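PDB 1TWY: ABC transporter, periplasmic substrate-binding protein from Vibrio cholerae O1 biovar eltor, which probably captures phosphate in the periplasm and hands it to an ABC-type importer in the inner membrane. Local coordinates for residues D103-V108 with Y157-L162; Q122-Y127 with M163-T168; V146-A151 with P179-V184. All blocks are in the same frame, centred on the assembly; numbering follows the deposited sequence.

Contact 1: residues D103-V108 with Y157-L162; sequences DGLAIV and YSFESL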
# COMPACT_ATOMS: atom_id res chain seq x y z
N ASP A 103 3.09 -1.51 -4.83
CA ASP A 103 2.14 -2.48 -4.29
C ASP A 103 0.76 -2.01 -4.71
O ASP A 103 0.46 -0.86 -4.69
CB ASP A 103 2.30 -2.52 -2.76
CG ASP A 103 1.30 -3.36 -2.06
OD1 ASP A 103 1.03 -4.51 -2.49
OD2 ASP A 103 0.67 -2.84 -1.09
N GLY A 104 -0.05 -2.85 -5.27
CA GLY A 104 -1.28 -2.36 -5.87
C GLY A 104 -2.52 -2.77 -5.02
O GLY A 104 -2.41 -3.66 -4.14
N LEU A 105 -3.60 -2.03 -5.19
CA LEU A 105 -4.88 -2.32 -4.59
C LEU A 105 -5.87 -2.62 -5.68
O LEU A 105 -5.85 -1.94 -6.71
CB LEU A 105 -5.38 -1.10 -3.79
CG LEU A 105 -4.59 -0.64 -2.56
CD1 LEU A 105 -5.30 0.55 -1.93
CD2 LEU A 105 -4.56 -1.67 -1.51
N ALA A 106 -6.77 -3.55 -5.43
CA ALA A 106 -7.90 -3.86 -6.31
C ALA A 106 -9.19 -3.49 -5.68
O ALA A 106 -9.36 -3.62 -4.48
CB ALA A 106 -7.97 -5.43 -6.60
N ILE A 107 -10.08 -2.99 -6.48
CA ILE A 107 -11.47 -2.81 -6.03
C ILE A 107 -12.27 -4.03 -6.42
O ILE A 107 -12.26 -4.48 -7.57
CB ILE A 107 -12.06 -1.57 -6.74
CG1 ILE A 107 -11.11 -0.36 -6.56
CG2 ILE A 107 -13.44 -1.31 -6.27
CD1 ILE A 107 -10.95 -0.06 -5.09
N VAL A 108 -13.00 -4.57 -5.46
CA VAL A 108 -13.66 -5.82 -5.65
C VAL A 108 -15.16 -5.70 -5.43
O VAL A 108 -15.57 -5.01 -4.50
CB VAL A 108 -13.02 -6.93 -4.83
CG1 VAL A 108 -11.59 -7.20 -5.37
CG2 VAL A 108 -12.95 -6.66 -3.37
N TYR A 157 -5.16 3.06 4.91
CA TYR A 157 -4.55 4.37 4.88
C TYR A 157 -4.18 4.72 3.44
O TYR A 157 -4.44 5.83 2.98
CB TYR A 157 -3.31 4.36 5.81
CG TYR A 157 -2.64 5.67 5.75
CD1 TYR A 157 -1.75 5.93 4.70
CD2 TYR A 157 -2.90 6.66 6.69
CE1 TYR A 157 -1.16 7.15 4.58
CE2 TYR A 157 -2.27 7.91 6.58
CZ TYR A 157 -1.42 8.12 5.50
OH TYR A 157 -0.74 9.30 5.31
N SER A 158 -3.55 3.81 2.72
CA SER A 158 -3.16 4.03 1.31
C SER A 158 -4.39 4.18 0.45
O SER A 158 -4.38 5.01 -0.37
CB SER A 158 -2.32 2.89 0.88
OG SER A 158 -1.13 2.84 1.65
N PHE A 159 -5.43 3.41 0.66
CA PHE A 159 -6.64 3.55 -0.21
C PHE A 159 -7.24 4.99 -0.02
O PHE A 159 -7.55 5.66 -0.98
CB PHE A 159 -7.68 2.53 0.21
CG PHE A 159 -9.04 2.69 -0.43
CD1 PHE A 159 -9.26 2.25 -1.70
CD2 PHE A 159 -10.12 3.32 0.27
CE1 PHE A 159 -10.48 2.50 -2.35
CE2 PHE A 159 -11.38 3.44 -0.37
CZ PHE A 159 -11.48 3.03 -1.69
N GLU A 160 -7.32 5.36 1.21
CA GLU A 160 -7.85 6.70 1.51
C GLU A 160 -6.97 7.80 1.07
O GLU A 160 -7.47 8.78 0.45
CB GLU A 160 -8.26 6.87 2.98
CG GLU A 160 -9.35 5.96 3.51
CD GLU A 160 -9.76 6.23 4.90
OE1 GLU A 160 -9.19 6.97 5.66
OE2 GLU A 160 -10.66 5.48 5.35
N SER A 161 -5.66 7.62 1.15
CA SER A 161 -4.76 8.64 0.62
C SER A 161 -4.84 8.76 -0.90
O SER A 161 -5.02 9.87 -1.47
CB SER A 161 -3.33 8.33 1.08
OG SER A 161 -2.39 9.24 0.51
N LEU A 162 -4.89 7.63 -1.58
CA LEU A 162 -4.99 7.61 -3.03
C LEU A 162 -6.32 8.24 -3.53
O LEU A 162 -6.33 8.91 -4.57
CB LEU A 162 -4.81 6.20 -3.61
CG LEU A 162 -3.41 5.61 -3.55
CD1 LEU A 162 -3.44 4.09 -3.57
CD2 LEU A 162 -2.61 6.18 -4.77
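L105, on strand 103-108, reaches helix 157-162 with a single methyl. Its CB starts out toward the helix, CG stands beside the backbone N, and CD1, anti to CA (chi2 -179°), extends the chain to F159. There L105 CD1 lies 3.7 Å from F159 CA and 3.8 Å from F159 CB, near the plane of the phenyl ring and at its edge, while it also comes within 4.3 Å of L162 CD1. The slender branched end of leucine suits this spot, since one methyl touches both the start of the F159 side chain and L162. Two residues along the strand, I107 meets the far part of the same ring: its CD1 is 3.8 Å from F159 CE1, approaching obliquely, and the two side chains cross at about a right angle. F159 is further held by a stack with F203 and an edge-to-face contact with Y127. Helix 154-163 here packs across strand 96-109 of the mixed sheet, the two segment axes approaching to 10.0 Å at 79°. S158 turns its OG to R237 and G154 O, which hydrogen-bond it. With hydrocarbon meeting across this buried interface, the contact depends on shape and on exclusion of water.

Contact 2: residues Q122-Y127 with M163-T168; sequences QLYGIY and MGLTKT. With MG (magnesium ion), chain J.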
# COMPACT_ATOMS: atom_id res chain seq x y z
N GLN A 122 -16.66 8.40 -9.07
CA GLN A 122 -17.63 7.43 -8.59
C GLN A 122 -17.20 6.77 -7.32
O GLN A 122 -17.92 6.69 -6.38
CB GLN A 122 -17.87 6.41 -9.67
CG GLN A 122 -18.58 7.02 -10.93
CD GLN A 122 -18.75 6.04 -12.10
OE1 GLN A 122 -17.87 5.20 -12.31
NE2 GLN A 122 -19.94 5.99 -12.68
N LEU A 123 -15.99 6.23 -7.32
CA LEU A 123 -15.53 5.59 -6.07
C LEU A 123 -15.42 6.51 -4.95
O LEU A 123 -15.76 6.15 -3.84
CB LEU A 123 -14.19 4.87 -6.37
CG LEU A 123 -13.71 3.87 -5.30
CD1 LEU A 123 -14.67 2.75 -5.10
CD2 LEU A 123 -12.37 3.35 -5.78
N TYR A 124 -14.95 7.72 -5.16
CA TYR A 124 -14.93 8.69 -4.08
C TYR A 124 -16.32 8.95 -3.54
O TYR A 124 -16.58 8.94 -2.32
CB TYR A 124 -14.29 10.00 -4.60
CG TYR A 124 -14.35 11.14 -3.60
CD1 TYR A 124 -13.34 11.32 -2.64
CD2 TYR A 124 -15.42 12.07 -3.57
CE1 TYR A 124 -13.32 12.35 -1.74
CE2 TYR A 124 -15.42 13.05 -2.68
CZ TYR A 124 -14.38 13.21 -1.70
OH TYR A 124 -14.41 14.27 -0.79
N GLY A 125 -17.24 9.25 -4.45
CA GLY A 125 -18.61 9.38 -4.03
C GLY A 125 -19.31 8.29 -3.30
O GLY A 125 -20.05 8.50 -2.29
N ILE A 126 -18.96 7.05 -3.69
CA ILE A 126 -19.46 5.92 -2.93
C ILE A 126 -18.90 5.82 -1.49
O ILE A 126 -19.63 5.73 -0.51
CB ILE A 126 -19.10 4.62 -3.74
CG1 ILE A 126 -20.01 4.50 -4.98
CG2 ILE A 126 -19.24 3.34 -2.84
CD1 ILE A 126 -19.54 3.54 -5.98
N TYR A 127 -17.59 5.99 -1.35
CA TYR A 127 -16.95 5.94 -0.03
C TYR A 127 -17.33 7.12 0.84
O TYR A 127 -17.36 6.99 2.04
CB TYR A 127 -15.42 5.69 -0.12
CG TYR A 127 -15.18 4.20 -0.18
CD1 TYR A 127 -15.31 3.50 -1.36
CD2 TYR A 127 -14.81 3.52 0.93
CE1 TYR A 127 -15.18 2.12 -1.40
CE2 TYR A 127 -14.60 2.13 0.88
CZ TYR A 127 -14.80 1.47 -0.22
OH TYR A 127 -14.69 0.05 -0.30
N MSE A 163 -7.38 8.09 -2.77
CA MSE A 163 -8.70 8.51 -3.20
C MSE A 163 -9.08 9.87 -2.68
O MSE A 163 -10.17 10.33 -3.00
CB MSE A 163 -9.73 7.46 -2.75
CG MSE A 163 -9.53 6.06 -3.36
SE MSE A 163 -9.78 6.29 -5.34
CE MSE A 163 -11.46 7.39 -5.23
N GLY A 164 -8.24 10.51 -1.89
CA GLY A 164 -8.53 11.83 -1.32
C GLY A 164 -9.63 11.75 -0.26
O GLY A 164 -10.40 12.71 0.03
N LEU A 165 -9.74 10.62 0.38
CA LEU A 165 -10.74 10.32 1.37
C LEU A 165 -10.30 10.57 2.81
O LEU A 165 -10.79 9.93 3.71
CB LEU A 165 -11.27 8.90 1.26
CG LEU A 165 -12.14 8.58 0.04
CD1 LEU A 165 -12.22 7.04 -0.30
CD2 LEU A 165 -13.54 9.17 0.21
N THR A 166 -9.39 11.48 3.05
CA THR A 166 -9.13 11.96 4.36
C THR A 166 -9.46 13.47 4.35
O THR A 166 -9.67 14.04 3.31
CB THR A 166 -7.69 11.74 4.83
OG1 THR A 166 -6.73 12.49 4.08
CG2 THR A 166 -7.30 10.26 4.67
N LYS A 167 -9.54 13.98 5.54
CA LYS A 167 -9.76 15.44 5.71
C LYS A 167 -8.85 15.95 6.79
O LYS A 167 -8.60 15.26 7.78
CB LYS A 167 -11.16 15.69 6.11
CG LYS A 167 -11.63 15.14 7.44
CD LYS A 167 -13.17 15.31 7.72
CE LYS A 167 -13.55 14.58 8.97
NZ LYS A 167 -14.96 14.62 9.17
N THR A 168 -8.41 17.19 6.64
CA THR A 168 -7.60 17.82 7.62
C THR A 168 -8.41 18.30 8.81
O THR A 168 -9.43 19.02 8.69
CB THR A 168 -6.82 18.96 7.01
OG1 THR A 168 -6.11 18.58 5.83
CG2 THR A 168 -5.85 19.52 8.01
MG MG J . -10.34 14.94 1.23
O HOH W 1 -12.72 13.88 1.19
O HOH W 2 -8.58 15.15 0.95
O HOH W 3 -11.28 16.77 2.46
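A Schellman motif ends helix 154-163, and the turn that follows it packs against helix 122-127 and carries a magnesium ion. The selenomethionine M163 begins the contact: its chain bends at chi2 and chi3, bringing CE to 3.5 Å from Y124 N and to 3.9 Å from L123 CB, with SE beside L123 CD2. A long, flexible, unbranched side chain can follow the helix surface in this way. Y124 has CG anti to its own N (chi1 174°), a setting that lays the ring alongside the turn. Its edge receives two carbonyls near the ring plane, M163 O at 3.3 Å from Y124 CD1 and G164 O at 3.4 Å from Y124 CE1. These are contacts of ring C-H groups with oxygen, and tyrosine adds a hydroxyl beyond them: Y124 OH is 2.6 Å from a water that donates to G164 O.

G164 is the residue that leaves the helix, with phi 69°, a value glycine adopts readily. Besides accepting from that water, its O binds the magnesium ion at 2.5 Å, and T166 O and two further waters also bind the metal, so the carbonyl serves both metal and water. T166 OG1 is hydrogen-bonded to E173, in the neighbouring strand of the small antiparallel hairpin that starts here. The L165 and Y124 side chains slide past each other in opposite directions, L165 CD2 3.6 Å from Y124 CD1, and L165 CD1 is 3.5 Å from Y127 CB. One methyl of the leucine fork goes to each of two tyrosines about one helical turn apart, and Y127 OH hydrogen-bonds to V147 O.

Contact 3: residues V146-A151 with P179-V184; sequences VVTREA and PTALVV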
# COMPACT_ATOMS: atom_id res chain seq x y z
N VAL A 146 -20.78 -0.37 1.65
CA VAL A 146 -19.37 0.05 1.51
C VAL A 146 -18.63 -0.68 2.57
O VAL A 146 -18.93 -0.57 3.69
CB VAL A 146 -19.27 1.54 1.83
CG1 VAL A 146 -17.84 2.07 1.69
CG2 VAL A 146 -20.13 2.31 0.85
N VAL A 147 -17.54 -1.35 2.22
CA VAL A 147 -16.68 -2.12 3.12
C VAL A 147 -15.27 -1.53 3.10
O VAL A 147 -14.71 -1.20 2.06
CB VAL A 147 -16.66 -3.54 2.77
CG1 VAL A 147 -16.02 -4.31 4.00
CG2 VAL A 147 -18.00 -4.07 2.41
N THR A 148 -14.68 -1.41 4.31
CA THR A 148 -13.43 -0.88 4.54
C THR A 148 -12.62 -1.78 5.51
O THR A 148 -13.16 -2.81 5.95
CB THR A 148 -13.49 0.59 4.90
OG1 THR A 148 -12.13 1.10 4.88
CG2 THR A 148 -14.05 0.83 6.32
N ARG A 149 -11.46 -1.41 5.90
CA ARG A 149 -10.62 -2.14 6.83
C ARG A 149 -10.58 -1.36 8.17
O ARG A 149 -11.11 -0.24 8.30
CB ARG A 149 -9.25 -2.33 6.17
CG ARG A 149 -9.17 -3.35 5.10
CD ARG A 149 -9.35 -4.82 5.61
NE ARG A 149 -8.30 -5.11 6.52
CZ ARG A 149 -7.06 -5.36 6.18
NH1 ARG A 149 -6.74 -5.57 4.89
NH2 ARG A 149 -6.14 -5.54 7.11
N GLU A 150 -9.94 -2.01 9.14
CA GLU A 150 -9.77 -1.43 10.43
C GLU A 150 -8.94 -0.14 10.37
O GLU A 150 -8.10 0.05 9.49
CB GLU A 150 -9.16 -2.48 11.35
CG GLU A 150 -7.75 -2.96 11.14
CD GLU A 150 -7.48 -3.96 10.07
OE1 GLU A 150 -8.34 -4.29 9.19
OE2 GLU A 150 -6.24 -4.29 9.84
N ALA A 151 -9.05 0.64 11.45
CA ALA A 151 -8.49 1.93 11.56
C ALA A 151 -7.00 1.95 11.45
O ALA A 151 -6.43 2.85 10.82
CB ALA A 151 -9.00 2.68 12.71
N PRO A 179 -19.17 6.97 8.03
CA PRO A 179 -19.01 6.00 9.10
C PRO A 179 -20.09 4.89 9.05
O PRO A 179 -20.03 4.00 9.85
CB PRO A 179 -19.13 6.85 10.39
CG PRO A 179 -20.01 7.93 10.00
CD PRO A 179 -19.65 8.27 8.54
N THR A 180 -20.99 4.93 8.09
CA THR A 180 -21.82 3.77 7.75
C THR A 180 -21.05 2.62 7.02
O THR A 180 -21.59 1.51 6.85
CB THR A 180 -23.01 4.15 6.87
OG1 THR A 180 -22.64 4.95 5.74
CG2 THR A 180 -24.14 4.89 7.70
N ALA A 181 -19.81 2.88 6.64
CA ALA A 181 -18.99 1.79 6.06
C ALA A 181 -18.81 0.66 7.06
O ALA A 181 -18.72 0.87 8.26
CB ALA A 181 -17.70 2.35 5.76
N LEU A 182 -18.73 -0.57 6.56
CA LEU A 182 -18.53 -1.73 7.44
C LEU A 182 -17.07 -2.06 7.45
O LEU A 182 -16.36 -1.98 6.47
CB LEU A 182 -19.22 -2.89 6.80
CG LEU A 182 -20.74 -2.81 6.93
CD1 LEU A 182 -21.20 -3.65 5.85
CD2 LEU A 182 -21.05 -3.34 8.36
N VAL A 183 -16.60 -2.41 8.61
CA VAL A 183 -15.18 -2.73 8.78
C VAL A 183 -15.00 -4.23 8.87
O VAL A 183 -15.67 -4.93 9.63
CB VAL A 183 -14.65 -2.13 10.12
CG1 VAL A 183 -13.27 -2.61 10.45
CG2 VAL A 183 -14.57 -0.57 10.03
N VAL A 184 -14.01 -4.68 8.12
CA VAL A 184 -13.44 -6.04 8.22
C VAL A 184 -11.95 -5.95 8.49
O VAL A 184 -11.34 -4.91 8.34
CB VAL A 184 -13.72 -6.86 6.98
CG1 VAL A 184 -15.21 -6.98 6.68
CG2 VAL A 184 -13.03 -6.33 5.73
O HOH W 4 -22.32 0.85 3.97
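V147 and V184 meet on the buried side of two parallel strands, CG1 to CG1 at 3.9 Å, and M190 and L193 of helix 187-196 pack on both. Branched valines suit this layer, being compact and at ease in extended backbone. Between the strands, three bonds alternate: L182 N to V146 O, T148 N to L182 O (2.8 Å, 168° at the hydrogen) and V184 N to T148 O. The pairing joins strand 182-184 to strand 145-149, which pairs in turn with 200-205, as a parallel part of the mixed sheet of an alpha/beta lobe in this periplasmic binding protein. T148 takes the other face, where its CG2 approaches A181 CB and V183 CG2, each at 4.0 Å.

The flanks are more open. L182 and V183 are exposed, and at the N-terminal end a water bridges V146 N and T180 O. Past the last of the three bonds, R149 folds back through bends at chi2 and chi3 into a salt bridge that grips E150 side-on, R149 NE to E150 OE1 at 2.8 Å and R149 NH2 to E150 OE2 at 3.0 Å, each carboxylate oxygen using its syn lone pair. Arginine offers two nitrogens for this, and V184 O lies at the guanidinium edge, 3.5 Å from R149 NE.

How the contacts relate
The first segments of contacts 1, 2 and 3 come in that order along the chain, but their partners follow only afterwards, at 157-162, 163-168 and 179-184, so the contacts cross along the chain. Contacts 1 and 2 have centres about 11 Å apart and share helix 154-163 and its continuation; F159 meets Y127 and L165, and I107 meets L123. Centre to centre, contact 3 lies about 13 Å from contact 2, which it touches, and about 14 Å from contact 1, which it does not, though contacts 1 and 3 reach the same mixed sheet. Helix 120-128 packs against parts of both, drawing the three into one lobe, while the magnesium-bearing turn after helix 154-163 lies farther from the chain's centre than contact 1.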